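Local coordinates for protein-L-isoaspartate(D-aspartate) O-methyltransferase (Sulfolobus tokodaii, PDB 1VBF) that probably methylates L-isoaspartyl residues of damaged proteins with S-adenosyl-L-methionine as methyl donor, as a step in their repair or degradation, at residues L122-G125 with T126-Y129; I81-Y84 with T85-A89; G128-E131 with E132-Y135. All coordinates share one frame; numbering follows the deposited sequence.

Contact 1: L122-G125 with T126-Y129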
ATOM      1  N   LEU B 122     -36.878 -11.556  14.170  1.00 31.52           N
ATOM      2  CA  LEU B 122     -36.359 -11.321  12.819  1.00 30.08           C
ATOM      3  C   LEU B 122     -36.334  -9.795  12.692  1.00 30.09           C
ATOM      4  O   LEU B 122     -37.369  -9.195  12.507  1.00 31.82           O
ATOM      5  CB  LEU B 122     -37.307 -11.873  11.769  1.00 28.52           C
ATOM      6  CG  LEU B 122     -36.730 -12.132  10.367  1.00 33.55           C
ATOM      7  CD1 LEU B 122     -37.831 -11.875   9.361  1.00 29.86           C
ATOM      8  CD2 LEU B 122     -35.494 -11.262  10.057  1.00 30.73           C
ATOM      9  N   GLY B 123     -35.168  -9.166  12.792  1.00 29.43           N
ATOM     10  CA  GLY B 123     -35.131  -7.720  12.721  1.00 28.64           C
ATOM     11  C   GLY B 123     -33.737  -7.132  12.796  1.00 30.99           C
ATOM     12  O   GLY B 123     -32.743  -7.845  12.685  1.00 34.03           O
ATOM     13  N   ASP B 124     -33.665  -5.821  12.985  1.00 29.90           N
ATOM     14  CA  ASP B 124     -32.412  -5.086  13.048  1.00 28.15           C
ATOM     15  C   ASP B 124     -31.804  -5.251  14.425  1.00 28.56           C
ATOM     16  O   ASP B 124     -32.229  -4.597  15.384  1.00 30.59           O
ATOM     17  CB  ASP B 124     -32.703  -3.610  12.774  1.00 28.09           C
ATOM     18  CG  ASP B 124     -31.459  -2.745  12.783  1.00 29.16           C
ATOM     19  OD1 ASP B 124     -30.390  -3.172  13.267  1.00 28.31           O
ATOM     20  OD2 ASP B 124     -31.563  -1.604  12.307  1.00 30.68           O
ATOM     21  N   GLY B 125     -30.799  -6.107  14.527  1.00 28.50           N
ATOM     22  CA  GLY B 125     -30.162  -6.342  15.810  1.00 30.53           C
ATOM     23  C   GLY B 125     -29.532  -5.106  16.423  1.00 31.95           C
ATOM     24  O   GLY B 125     -29.315  -5.034  17.632  1.00 32.09           O
ATOM     25  N   THR B 126     -29.223  -4.135  15.575  1.00 32.97           N
ATOM     26  CA  THR B 126     -28.634  -2.875  16.001  1.00 33.12           C
ATOM     27  C   THR B 126     -29.569  -2.143  16.971  1.00 33.63           C
ATOM     28  O   THR B 126     -29.149  -1.279  17.747  1.00 31.13           O
ATOM     29  CB  THR B 126     -28.352  -2.046  14.753  1.00 34.57           C
ATOM     30  OG1 THR B 126     -27.017  -2.313  14.320  1.00 36.09           O
ATOM     31  CG2 THR B 126     -28.554  -0.582  14.995  1.00 36.22           C
ATOM     32  N   LEU B 127     -30.842  -2.520  16.934  1.00 34.29           N
ATOM     33  CA  LEU B 127     -31.836  -1.915  17.803  1.00 36.86           C
ATOM     34  C   LEU B 127     -31.942  -2.714  19.094  1.00 37.89           C
ATOM     35  O   LEU B 127     -32.593  -2.290  20.056  1.00 37.93           O
ATOM     36  CB  LEU B 127     -33.197  -1.902  17.107  1.00 37.19           C
ATOM     37  CG  LEU B 127     -33.151  -1.193  15.752  1.00 40.16           C
ATOM     38  CD1 LEU B 127     -34.448  -1.402  14.990  1.00 37.94           C
ATOM     39  CD2 LEU B 127     -32.860   0.289  15.978  1.00 38.81           C
ATOM     40  N   GLY B 128     -31.276  -3.860  19.125  1.00 38.10           N
ATOM     41  CA  GLY B 128     -31.377  -4.696  20.298  1.00 37.93           C
ATOM     42  C   GLY B 128     -32.828  -5.111  20.334  1.00 37.87           C
ATOM     43  O   GLY B 128     -33.400  -5.378  19.280  1.00 36.77           O
ATOM     44  N   TYR B 129     -33.424  -5.155  21.524  1.00 39.61           N
ATOM     45  CA  TYR B 129     -34.829  -5.530  21.678  1.00 40.58           C
ATOM     46  C   TYR B 129     -35.428  -4.926  22.944  1.00 42.31           C
ATOM     47  O   TYR B 129     -35.416  -5.516  24.019  1.00 39.13           O
ATOM     48  CB  TYR B 129     -35.002  -7.046  21.714  1.00 38.83           C
ATOM     49  CG  TYR B 129     -36.416  -7.462  21.403  1.00 38.90           C
ATOM     50  CD1 TYR B 129     -36.980  -7.188  20.158  1.00 38.13           C
ATOM     51  CD2 TYR B 129     -37.213  -8.094  22.361  1.00 39.33           C
ATOM     52  CE1 TYR B 129     -38.289  -7.526  19.874  1.00 38.17           C
ATOM     53  CE2 TYR B 129     -38.535  -8.439  22.083  1.00 37.89           C
ATOM     54  CZ  TYR B 129     -39.065  -8.149  20.839  1.00 37.74           C
ATOM     55  OH  TYR B 129     -40.370  -8.453  20.561  1.00 38.13           O
TER

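Contact 2: I81-Y84 with T85-A89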
ATOM      1  N   ILE B  81     -26.947 -19.825  13.165  1.00 34.16           N
ATOM      2  CA  ILE B  81     -27.423 -21.204  13.162  1.00 32.41           C
ATOM      3  C   ILE B  81     -27.987 -21.680  14.492  1.00 32.25           C
ATOM      4  O   ILE B  81     -28.328 -22.837  14.629  1.00 33.58           O
ATOM      5  CB  ILE B  81     -26.321 -22.180  12.723  1.00 31.49           C
ATOM      6  CG1 ILE B  81     -25.232 -22.261  13.795  1.00 32.93           C
ATOM      7  CG2 ILE B  81     -25.736 -21.735  11.401  1.00 30.72           C
ATOM      8  CD1 ILE B  81     -24.189 -23.336  13.523  1.00 30.69           C
ATOM      9  N   GLY B  82     -28.063 -20.804  15.480  1.00 32.79           N
ATOM     10  CA  GLY B  82     -28.647 -21.185  16.758  1.00 32.96           C
ATOM     11  C   GLY B  82     -27.834 -21.946  17.781  1.00 34.79           C
ATOM     12  O   GLY B  82     -28.290 -22.097  18.917  1.00 35.94           O
ATOM     13  N   TYR B  83     -26.644 -22.422  17.411  1.00 35.35           N
ATOM     14  CA  TYR B  83     -25.795 -23.167  18.346  1.00 33.76           C
ATOM     15  C   TYR B  83     -25.388 -22.420  19.635  1.00 33.31           C
ATOM     16  O   TYR B  83     -25.482 -22.969  20.748  1.00 31.53           O
ATOM     17  CB  TYR B  83     -24.537 -23.648  17.643  1.00 33.36           C
ATOM     18  CG  TYR B  83     -23.554 -24.258  18.599  1.00 32.54           C
ATOM     19  CD1 TYR B  83     -23.809 -25.489  19.194  1.00 36.52           C
ATOM     20  CD2 TYR B  83     -22.408 -23.578  18.971  1.00 34.02           C
ATOM     21  CE1 TYR B  83     -22.930 -26.047  20.162  1.00 37.72           C
ATOM     22  CE2 TYR B  83     -21.514 -24.114  19.947  1.00 37.95           C
ATOM     23  CZ  TYR B  83     -21.780 -25.349  20.535  1.00 37.41           C
ATOM     24  OH  TYR B  83     -20.905 -25.884  21.468  1.00 34.21           O
ATOM     25  N   TYR B  84     -24.921 -21.183  19.509  1.00 31.15           N
ATOM     26  CA  TYR B  84     -24.543 -20.472  20.720  1.00 32.36           C
ATOM     27  C   TYR B  84     -25.810 -20.083  21.483  1.00 32.51           C
ATOM     28  O   TYR B  84     -25.783 -19.890  22.709  1.00 31.42           O
ATOM     29  CB  TYR B  84     -23.692 -19.224  20.409  1.00 32.57           C
ATOM     30  CG  TYR B  84     -22.362 -19.540  19.765  1.00 33.71           C
ATOM     31  CD1 TYR B  84     -22.139 -19.256  18.429  1.00 33.61           C
ATOM     32  CD2 TYR B  84     -21.348 -20.184  20.477  1.00 35.25           C
ATOM     33  CE1 TYR B  84     -20.970 -19.598  17.810  1.00 34.52           C
ATOM     34  CE2 TYR B  84     -20.151 -20.535  19.859  1.00 35.22           C
ATOM     35  CZ  TYR B  84     -19.976 -20.236  18.525  1.00 36.18           C
ATOM     36  OH  TYR B  84     -18.802 -20.566  17.900  1.00 37.96           O
ATOM     37  N   THR B  85     -26.920 -19.985  20.747  1.00 31.40           N
ATOM     38  CA  THR B  85     -28.185 -19.631  21.355  1.00 31.23           C
ATOM     39  C   THR B  85     -28.531 -20.798  22.276  1.00 30.95           C
ATOM     40  O   THR B  85     -28.790 -20.594  23.461  1.00 30.50           O
ATOM     41  CB  THR B  85     -29.285 -19.426  20.298  1.00 32.83           C
ATOM     42  OG1 THR B  85     -28.734 -18.753  19.162  1.00 34.99           O
ATOM     43  CG2 THR B  85     -30.421 -18.570  20.869  1.00 30.97           C
ATOM     44  N   ALA B  86     -28.509 -22.019  21.742  1.00 29.92           N
ATOM     45  CA  ALA B  86     -28.772 -23.210  22.555  1.00 30.55           C
ATOM     46  C   ALA B  86     -27.926 -23.256  23.857  1.00 31.30           C
ATOM     47  O   ALA B  86     -28.484 -23.435  24.937  1.00 33.87           O
ATOM     48  CB  ALA B  86     -28.528 -24.474  21.736  1.00 28.83           C
ATOM     49  N   LEU B  87     -26.599 -23.101  23.764  1.00 29.77           N
ATOM     50  CA  LEU B  87     -25.734 -23.125  24.949  1.00 27.42           C
ATOM     51  C   LEU B  87     -26.136 -22.110  26.017  1.00 28.48           C
ATOM     52  O   LEU B  87     -26.006 -22.381  27.214  1.00 28.69           O
ATOM     53  CB  LEU B  87     -24.275 -22.877  24.568  1.00 26.40           C
ATOM     54  CG  LEU B  87     -23.567 -23.833  23.591  1.00 27.66           C
ATOM     55  CD1 LEU B  87     -22.138 -23.352  23.394  1.00 24.37           C
ATOM     56  CD2 LEU B  87     -23.577 -25.278  24.113  1.00 25.60           C
ATOM     57  N   ILE B  88     -26.619 -20.941  25.605  1.00 27.99           N
ATOM     58  CA  ILE B  88     -27.036 -19.929  26.569  1.00 27.95           C
ATOM     59  C   ILE B  88     -28.365 -20.354  27.220  1.00 30.55           C
ATOM     60  O   ILE B  88     -28.544 -20.295  28.447  1.00 31.01           O
ATOM     61  CB  ILE B  88     -27.200 -18.558  25.876  1.00 26.98           C
ATOM     62  CG1 ILE B  88     -25.876 -18.158  25.225  1.00 25.35           C
ATOM     63  CG2 ILE B  88     -27.643 -17.479  26.892  1.00 25.27           C
ATOM     64  CD1 ILE B  88     -25.954 -16.890  24.429  1.00 23.73           C
ATOM     65  N   ALA B  89     -29.295 -20.789  26.381  1.00 32.28           N
ATOM     66  CA  ALA B  89     -30.605 -21.244  26.833  1.00 33.36           C
ATOM     67  C   ALA B  89     -30.468 -22.325  27.916  1.00 34.59           C
ATOM     68  O   ALA B  89     -31.245 -22.378  28.870  1.00 35.57           O
ATOM     69  CB  ALA B  89     -31.382 -21.782  25.652  1.00 32.33           C
TER

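Contact 3: G128-E131 with E132-Y135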
ATOM      1  N   GLY B 128     -31.276  -3.860  19.125  1.00 38.10           N
ATOM      2  CA  GLY B 128     -31.377  -4.696  20.298  1.00 37.93           C
ATOM      3  C   GLY B 128     -32.828  -5.111  20.334  1.00 37.87           C
ATOM      4  O   GLY B 128     -33.400  -5.378  19.280  1.00 36.77           O
ATOM      5  N   TYR B 129     -33.424  -5.155  21.524  1.00 39.61           N
ATOM      6  CA  TYR B 129     -34.829  -5.530  21.678  1.00 40.58           C
ATOM      7  C   TYR B 129     -35.428  -4.926  22.944  1.00 42.31           C
ATOM      8  O   TYR B 129     -35.416  -5.516  24.019  1.00 39.13           O
ATOM      9  CB  TYR B 129     -35.002  -7.046  21.714  1.00 38.83           C
ATOM     10  CG  TYR B 129     -36.416  -7.462  21.403  1.00 38.90           C
ATOM     11  CD1 TYR B 129     -36.980  -7.188  20.158  1.00 38.13           C
ATOM     12  CD2 TYR B 129     -37.213  -8.094  22.361  1.00 39.33           C
ATOM     13  CE1 TYR B 129     -38.289  -7.526  19.874  1.00 38.17           C
ATOM     14  CE2 TYR B 129     -38.535  -8.439  22.083  1.00 37.89           C
ATOM     15  CZ  TYR B 129     -39.065  -8.149  20.839  1.00 37.74           C
ATOM     16  OH  TYR B 129     -40.370  -8.453  20.561  1.00 38.13           O
ATOM     17  N   GLU B 130     -35.952  -3.722  22.749  1.00 46.54           N
ATOM     18  CA  GLU B 130     -36.573  -2.889  23.776  1.00 49.16           C
ATOM     19  C   GLU B 130     -37.521  -3.620  24.699  1.00 49.82           C
ATOM     20  O   GLU B 130     -37.400  -3.586  25.904  1.00 50.05           O
ATOM     21  CB  GLU B 130     -37.374  -1.751  23.118  1.00 52.12           C
ATOM     22  CG  GLU B 130     -36.784  -0.360  23.268  1.00 59.52           C
ATOM     23  CD  GLU B 130     -36.448  -0.033  24.704  1.00 64.11           C
ATOM     24  OE1 GLU B 130     -37.376  -0.061  25.548  1.00 65.77           O
ATOM     25  OE2 GLU B 130     -35.255   0.252  24.983  1.00 67.21           O
ATOM     26  N   GLU B 131     -38.490  -4.260  24.068  1.00 50.83           N
ATOM     27  CA  GLU B 131     -39.607  -4.963  24.694  1.00 51.22           C
ATOM     28  C   GLU B 131     -39.396  -5.990  25.798  1.00 50.62           C
ATOM     29  O   GLU B 131     -40.332  -6.247  26.546  1.00 52.09           O
ATOM     30  CB  GLU B 131     -40.475  -5.528  23.584  1.00 54.00           C
ATOM     31  CG  GLU B 131     -39.861  -5.290  22.187  1.00 61.17           C
ATOM     32  CD  GLU B 131     -40.684  -4.365  21.306  1.00 63.94           C
ATOM     33  OE1 GLU B 131     -41.921  -4.577  21.225  1.00 67.11           O
ATOM     34  OE2 GLU B 131     -40.099  -3.436  20.700  1.00 66.75           O
ATOM     35  N   GLU B 132     -38.216  -6.600  25.920  1.00 48.81           N
ATOM     36  CA  GLU B 132     -37.927  -7.507  27.050  1.00 47.48           C
ATOM     37  C   GLU B 132     -36.719  -6.849  27.697  1.00 48.16           C
ATOM     38  O   GLU B 132     -35.825  -7.492  28.243  1.00 49.00           O
ATOM     39  CB  GLU B 132     -37.591  -8.907  26.572  1.00 46.38           C
ATOM     40  CG  GLU B 132     -38.725  -9.645  25.894  1.00 47.35           C
ATOM     41  CD  GLU B 132     -39.873 -10.040  26.830  1.00 48.39           C
ATOM     42  OE1 GLU B 132     -39.623 -10.702  27.868  1.00 45.95           O
ATOM     43  OE2 GLU B 132     -41.030  -9.681  26.510  1.00 50.88           O
ATOM     44  N   LYS B 133     -36.789  -5.523  27.633  1.00 49.45           N
ATOM     45  CA  LYS B 133     -35.785  -4.573  28.047  1.00 49.22           C
ATOM     46  C   LYS B 133     -34.678  -4.883  28.985  1.00 47.81           C
ATOM     47  O   LYS B 133     -33.552  -5.022  28.530  1.00 52.38           O
ATOM     48  CB  LYS B 133     -36.410  -3.264  28.540  1.00 50.90           C
ATOM     49  CG  LYS B 133     -35.448  -2.095  28.363  1.00 52.46           C
ATOM     50  CD  LYS B 133     -36.048  -0.773  28.813  1.00 57.04           C
ATOM     51  CE  LYS B 133     -35.827  -0.571  30.309  1.00 60.51           C
ATOM     52  NZ  LYS B 133     -34.372  -0.612  30.702  1.00 63.38           N
ATOM     53  N   PRO B 134     -34.940  -5.008  30.290  1.00 43.78           N
ATOM     54  CA  PRO B 134     -33.777  -5.272  31.153  1.00 41.29           C
ATOM     55  C   PRO B 134     -33.045  -6.574  30.887  1.00 39.85           C
ATOM     56  O   PRO B 134     -33.601  -7.647  31.110  1.00 41.28           O
ATOM     57  CB  PRO B 134     -34.363  -5.204  32.566  1.00 39.95           C
ATOM     58  CG  PRO B 134     -35.791  -4.691  32.364  1.00 40.38           C
ATOM     59  CD  PRO B 134     -36.188  -5.211  31.025  1.00 39.70           C
ATOM     60  N   TYR B 135     -31.815  -6.498  30.379  1.00 37.33           N
ATOM     61  CA  TYR B 135     -31.053  -7.719  30.121  1.00 35.23           C
ATOM     62  C   TYR B 135     -29.884  -7.791  31.087  1.00 34.94           C
ATOM     63  O   TYR B 135     -29.392  -6.766  31.568  1.00 33.37           O
ATOM     64  CB  TYR B 135     -30.505  -7.771  28.694  1.00 34.85           C
ATOM     65  CG  TYR B 135     -31.560  -7.829  27.628  1.00 34.03           C
ATOM     66  CD1 TYR B 135     -31.883  -6.705  26.878  1.00 32.90           C
ATOM     67  CD2 TYR B 135     -32.290  -8.986  27.417  1.00 35.72           C
ATOM     68  CE1 TYR B 135     -32.910  -6.739  25.948  1.00 33.60           C
ATOM     69  CE2 TYR B 135     -33.324  -9.026  26.490  1.00 35.00           C
ATOM     70  CZ  TYR B 135     -33.625  -7.904  25.755  1.00 33.31           C
ATOM     71  OH  TYR B 135     -34.607  -7.991  24.803  1.00 35.08           O
TER

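Contact 1: L122-G125 with T126-Y129
Asp124 and Leu127 meet where the chain leaves strand 118-122 and coils into a short 3-10 turn. The backbone makes the firm part of the contact. Leu127 N donates to Asp124 O at 2.9 Å, a fairly straight bond (161°) whose donor stands above the carbonyl plane. One residue on, Gly128 N reaches back to Gly125 O at 2.7 Å. Both bonds span three residues, the spacing that defines a 3-10 turn. Glycine suits position 128, where the positive phi (65°) lets the chain swing out of the turn. Gly125, Thr126 and Gly128 are all buried, and Thr126 turns its side chain to Leu148, Ile196, Leu199 and Tyr200.

The looser side lies along Asp124 and Leu127, both partly exposed. Their side chains cross at about a right angle, with Asp124 CB 3.6 Å from Leu127 CD1 and Asp124 OD2 3.8 Å from Leu127 CG, so the leucine gives the acid an apolar flank. Asp124 holds CG anti to its own N (chi1 -179°), which swings the carboxylate forward over the start of the turn. There OD1 approaches Thr126 N, a doubtful bond because the placing of OD1 is uncertain, while OD2 accepts from Leu199 N. With an alanine in place of Asp124, Leu199 N would probably be left without this acceptor, and the carboxylate packing beside Leu127 CG would be lost.

Leu127 also packs on Asn181 of the second subunit. Within the chain, Gly123 still shares backbone bonds with Glu99 at the end of strand 94-99, Leu122 rests on helix 102-109, and Gln154 of helix 149-154 bonds both Leu127 O and Tyr129 N.

Contact 2: I81-Y84 with T85-A89
Leu87 lies over one face of the Tyr83 ring, its CG 4.2 Å from the ring centroid and 25° off the ring normal: a CH-pi contact one helical turn apart. Its CD1 reaches the phenolic end, 3.5 Å from Tyr83 CZ. With CG anti to the backbone N (chi1 172°), the Tyr83 ring is set beside Leu87, while Leu87 CG stands beside its own N and leans back along the helix. A branched leucine can thus cover the ring and also come loosely up to the neighbouring one, Leu87 CD1 lying obliquely 4.4 Å from Tyr84 CD2.

Beneath the side chains the first turn of helix 83-91 closes. Ala86 N bonds Gly82 O at 2.8 Å, with the donor nearly in line with C=O, and Leu87 N bonds Tyr83 O at 3.2 Å. Gly82 is the N-cap residue; its phi of 81° would jam a side chain against the preceding carbonyl. Such a glycine-rich link from strand to helix is characteristic of the first conserved motif of Rossmann-like methyltransferases.

The helix is the connection of a beta-alpha-beta unit. Thr85 hydrogen-bonds Glu76 through OG1 and touches strand 94-99, and Ile88 bridges strands 73-77 and 94-99. Tyr84 stacks on Trp141 and bonds Thr54 O through its hydroxyl, while Leu87 packs against Ile60 and Leu63 of helix 56-65.

Contact 3: G128-E131 with E132-Y135
This is a local surface turn, in which the loop after strand 118-122 folds back before entering strand 135-140. A hydrogen bond joins two tyrosines: Tyr135 OH donates to Tyr129 O at 2.7 Å, in the carbonyl plane and on a lone pair. The same hydroxyl lies at the edge of the Tyr129 ring, 3.3 Å from Tyr129 CB. Tyrosine suits position 135 because its ring can fill a buried place while the hydroxyl serves a turn carbonyl.

The loop makes the crossing from edge strand to central strand in the 3-2-1-4 order of the Rossmann-like methyltransferase sheet, and Tyr129 touches all three strands it passes, at Ile121, Val96 and Leu75. Glu132 runs alongside Tyr129, its CG 4.0 Å from Tyr129 CE2 and its carboxylate nearly coplanar with the ring (27°). Its charge is met by a salt bridge to Lys73.

On the outer side Glu130 and Lys133 lie side by side, both exposed, as suits long charged chains, but the carboxylate meets methylenes: Glu130 OE1 is 3.6 Å from Lys133 CD, whereas Glu130 OE2 and Lys133 NZ stay 5.9 Å apart.

Overall arrangement
Contacts 1 and 3 are consecutive turns of one loop: they share Gly128 and Tyr129, and their centres lie 10 Å apart. Contact 2 comes earlier in the chain, its centre 17 Å from that of contact 1 and 18 Å from that of contact 3, with no touch to either. It packs on strands 73-77 and 94-99 through Val74, Glu76 and Val95, whereas contact 3 uses the intervening Leu75 and Val96, so the two cover opposite faces of the sheet. Contact 1 starts at the C-terminal end of strand 118-122 and contact 2 follows that of strand 73-77, on the edge where Rossmann-like methyltransferases hold S-adenosyl-L-methionine; contact 3 leads into the start of strand 135-140.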